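Local coordinates for Cwp19 (Clostridioides difficile, PDB 5OQ3), which probably cleaves cell-wall glycan through this TIM-barrel glycoside hydrolase domain, one part of a longer protein that may also act as an N-acetylmuramoyl-L-alanine amidase, at residues P289-P294 with A300-L305. Sequence-based numbering, arbitrary orientation.
Sequences PQLYWP and ADYSKL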
loop_
_atom_site.group_PDB
_atom_site.type_symbol
_atom_site.label_atom_id
_atom_site.label_comp_id
_atom_site.label_asym_id
_atom_site.label_seq_id
_atom_site.Cartn_x
_atom_site.Cartn_y
_atom_site.Cartn_z
ATOM N N PRO A 289 -2.504 -3.683 -8.766
ATOM C CA PRO A 289 -1.160 -3.821 -9.284
ATOM C C PRO A 289 -0.608 -2.450 -9.667
ATOM O O PRO A 289 -1.300 -1.624 -10.281
ATOM C CB PRO A 289 -1.340 -4.737 -10.506
ATOM C CG PRO A 289 -2.802 -4.622 -10.851
ATOM C CD PRO A 289 -3.528 -4.331 -9.596
ATOM N N GLN A 290 0.681 -2.237 -9.336
ATOM C CA GLN A 290 1.339 -0.967 -9.624
ATOM C C GLN A 290 1.942 -1.034 -11.023
ATOM O O GLN A 290 3.030 -1.579 -11.241
ATOM C CB GLN A 290 2.410 -0.727 -8.545
ATOM C CG GLN A 290 1.767 -0.529 -7.200
ATOM C CD GLN A 290 2.761 -0.350 -6.046
ATOM O OE1 GLN A 290 3.946 -0.128 -6.212
ATOM N NE2 GLN A 290 2.238 -0.422 -4.847
ATOM N N LEU A 291 1.177 -0.507 -11.987
ATOM C CA LEU A 291 1.597 -0.511 -13.384
ATOM C C LEU A 291 2.218 0.808 -13.733
ATOM O O LEU A 291 1.753 1.540 -14.622
ATOM C CB LEU A 291 0.404 -0.855 -14.293
ATOM C CG LEU A 291 -0.327 -2.173 -13.977
ATOM C CD1 LEU A 291 -1.299 -2.485 -15.127
ATOM C CD2 LEU A 291 0.605 -3.335 -13.723
ATOM N N TYR A 292 3.369 1.055 -13.123
ATOM C CA TYR A 292 4.019 2.348 -13.241
ATOM C C TYR A 292 4.991 2.376 -14.414
ATOM O O TYR A 292 6.168 2.736 -14.263
ATOM C CB TYR A 292 4.728 2.694 -11.919
ATOM C CG TYR A 292 3.902 2.696 -10.650
ATOM C CD1 TYR A 292 2.521 2.864 -10.657
ATOM C CD2 TYR A 292 4.532 2.630 -9.421
ATOM C CE1 TYR A 292 1.808 2.946 -9.475
ATOM C CE2 TYR A 292 3.813 2.683 -8.238
ATOM C CZ TYR A 292 2.445 2.877 -8.271
ATOM O OH TYR A 292 1.716 2.954 -7.111
ATOM N N TRP A 293 4.469 2.060 -15.597
ATOM C CA TRP A 293 5.258 2.038 -16.793
ATOM C C TRP A 293 4.431 2.623 -17.944
ATOM O O TRP A 293 3.206 2.565 -17.933
ATOM C CB TRP A 293 5.607 0.600 -17.158
ATOM C CG TRP A 293 6.472 -0.095 -16.128
ATOM C CD1 TRP A 293 7.803 0.151 -15.853
ATOM C CD2 TRP A 293 6.081 -1.151 -15.249
ATOM N NE1 TRP A 293 8.249 -0.685 -14.872
ATOM C CE2 TRP A 293 7.220 -1.503 -14.486
ATOM C CE3 TRP A 293 4.892 -1.861 -15.054
ATOM C CZ2 TRP A 293 7.196 -2.527 -13.548
ATOM C CZ3 TRP A 293 4.865 -2.864 -14.103
ATOM C CH2 TRP A 293 6.004 -3.177 -13.349
ATOM N N PRO A 294 5.100 3.135 -18.977
ATOM C CA PRO A 294 4.424 3.563 -20.200
ATOM C C PRO A 294 3.901 2.418 -21.043
ATOM O O PRO A 294 4.422 1.296 -21.021
ATOM C CB PRO A 294 5.504 4.316 -20.986
ATOM C CG PRO A 294 6.621 4.486 -20.051
ATOM C CD PRO A 294 6.539 3.413 -19.039
ATOM N N ALA A 300 8.115 -4.112 -19.635
ATOM C CA ALA A 300 6.960 -4.080 -18.755
ATOM C C ALA A 300 5.881 -3.181 -19.390
ATOM O O ALA A 300 5.680 -2.018 -18.983
ATOM C CB ALA A 300 7.337 -3.579 -17.368
ATOM N N ASP A 301 5.277 -3.712 -20.456
ATOM C CA ASP A 301 4.392 -2.942 -21.310
ATOM C C ASP A 301 3.059 -2.785 -20.621
ATOM O O ASP A 301 2.340 -3.751 -20.398
ATOM C CB ASP A 301 4.248 -3.656 -22.646
ATOM C CG ASP A 301 3.455 -2.834 -23.691
ATOM O OD1 ASP A 301 2.698 -1.911 -23.322
ATOM O OD2 ASP A 301 3.642 -3.070 -24.882
ATOM N N TYR A 302 2.751 -1.550 -20.262
ATOM C CA TYR A 302 1.476 -1.254 -19.651
ATOM C C TYR A 302 0.291 -1.924 -20.354
ATOM O O TYR A 302 -0.616 -2.474 -19.707
ATOM C CB TYR A 302 1.254 0.266 -19.608
ATOM C CG TYR A 302 -0.023 0.699 -18.907
ATOM C CD1 TYR A 302 -1.259 0.766 -19.597
ATOM C CD2 TYR A 302 -0.023 1.057 -17.552
ATOM C CE1 TYR A 302 -2.419 1.185 -18.955
ATOM C CE2 TYR A 302 -1.183 1.448 -16.916
ATOM C CZ TYR A 302 -2.370 1.526 -17.612
ATOM O OH TYR A 302 -3.486 1.933 -16.958
ATOM N N SER A 303 0.258 -1.866 -21.663
ATOM C CA SER A 303 -0.879 -2.420 -22.387
ATOM C C SER A 303 -0.983 -3.955 -22.213
ATOM O O SER A 303 -2.097 -4.490 -22.144
ATOM C CB SER A 303 -0.831 -2.004 -23.859
ATOM O OG SER A 303 0.143 -2.724 -24.571
ATOM N N LYS A 304 0.138 -4.653 -22.135
ATOM C CA LYS A 304 0.129 -6.105 -21.915
ATOM C C LYS A 304 -0.288 -6.410 -20.492
ATOM O O LYS A 304 -1.060 -7.352 -20.234
ATOM C CB LYS A 304 1.521 -6.706 -22.192
ATOM C CG LYS A 304 1.895 -6.623 -23.667
ATOM C CD LYS A 304 3.188 -7.365 -23.959
ATOM C CE LYS A 304 3.453 -7.407 -25.451
ATOM N NZ LYS A 304 4.847 -7.831 -25.700
ATOM N N LEU A 305 0.184 -5.591 -19.557
ATOM C CA LEU A 305 -0.121 -5.848 -18.169
ATOM C C LEU A 305 -1.571 -5.585 -17.801
ATOM O O LEU A 305 -2.133 -6.338 -16.982
ATOM C CB LEU A 305 0.865 -5.091 -17.281
ATOM C CG LEU A 305 2.256 -5.772 -17.221
ATOM C CD1 LEU A 305 3.328 -4.786 -16.768
ATOM C CD2 LEU A 305 2.188 -7.031 -16.348
#
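The methyl of A300 sits over one face of the W293 indole, its CB 3.6 Å from the centroid of the five-membered ring and 17° off the normal, a close CH-pi contact. With CG beside its backbone N, W293 lays its ring under that methyl, and W293 CB lies 3.2 Å from A300 O. Farther along the indole, L305 CD1 approaches W293 CZ3 obliquely at 3.6 Å, while L305 CB meets the branched end of L291 more loosely, 4.0 Å from L291 CD2. Y302, CG anti to its own N (chi1 -176°), carries its ring alongside L291; L291 O lies in the plane of that ring, 3.5 Å from Y302 CD2, and L291 CB also touches Y302 CD2, at 3.8 Å. The fold here is a closed eight-stranded TIM barrel, and the contact turns the loop after strand 286-287 back against the start of the following helix, 302-313. Beyond the loop, the Y302 hydroxyl bonds to N350 and Q324. On the partly exposed side the grip is lighter: Y302 N reaches P294 O by a weak but fairly straight bond of 3.4 Å, 163° at the hydrogen. There D301 N-caps the helix, its OD1 taking S303 N at 3.0 Å from above the carboxylate plane, with G296 N as a further donor from the intervening loop.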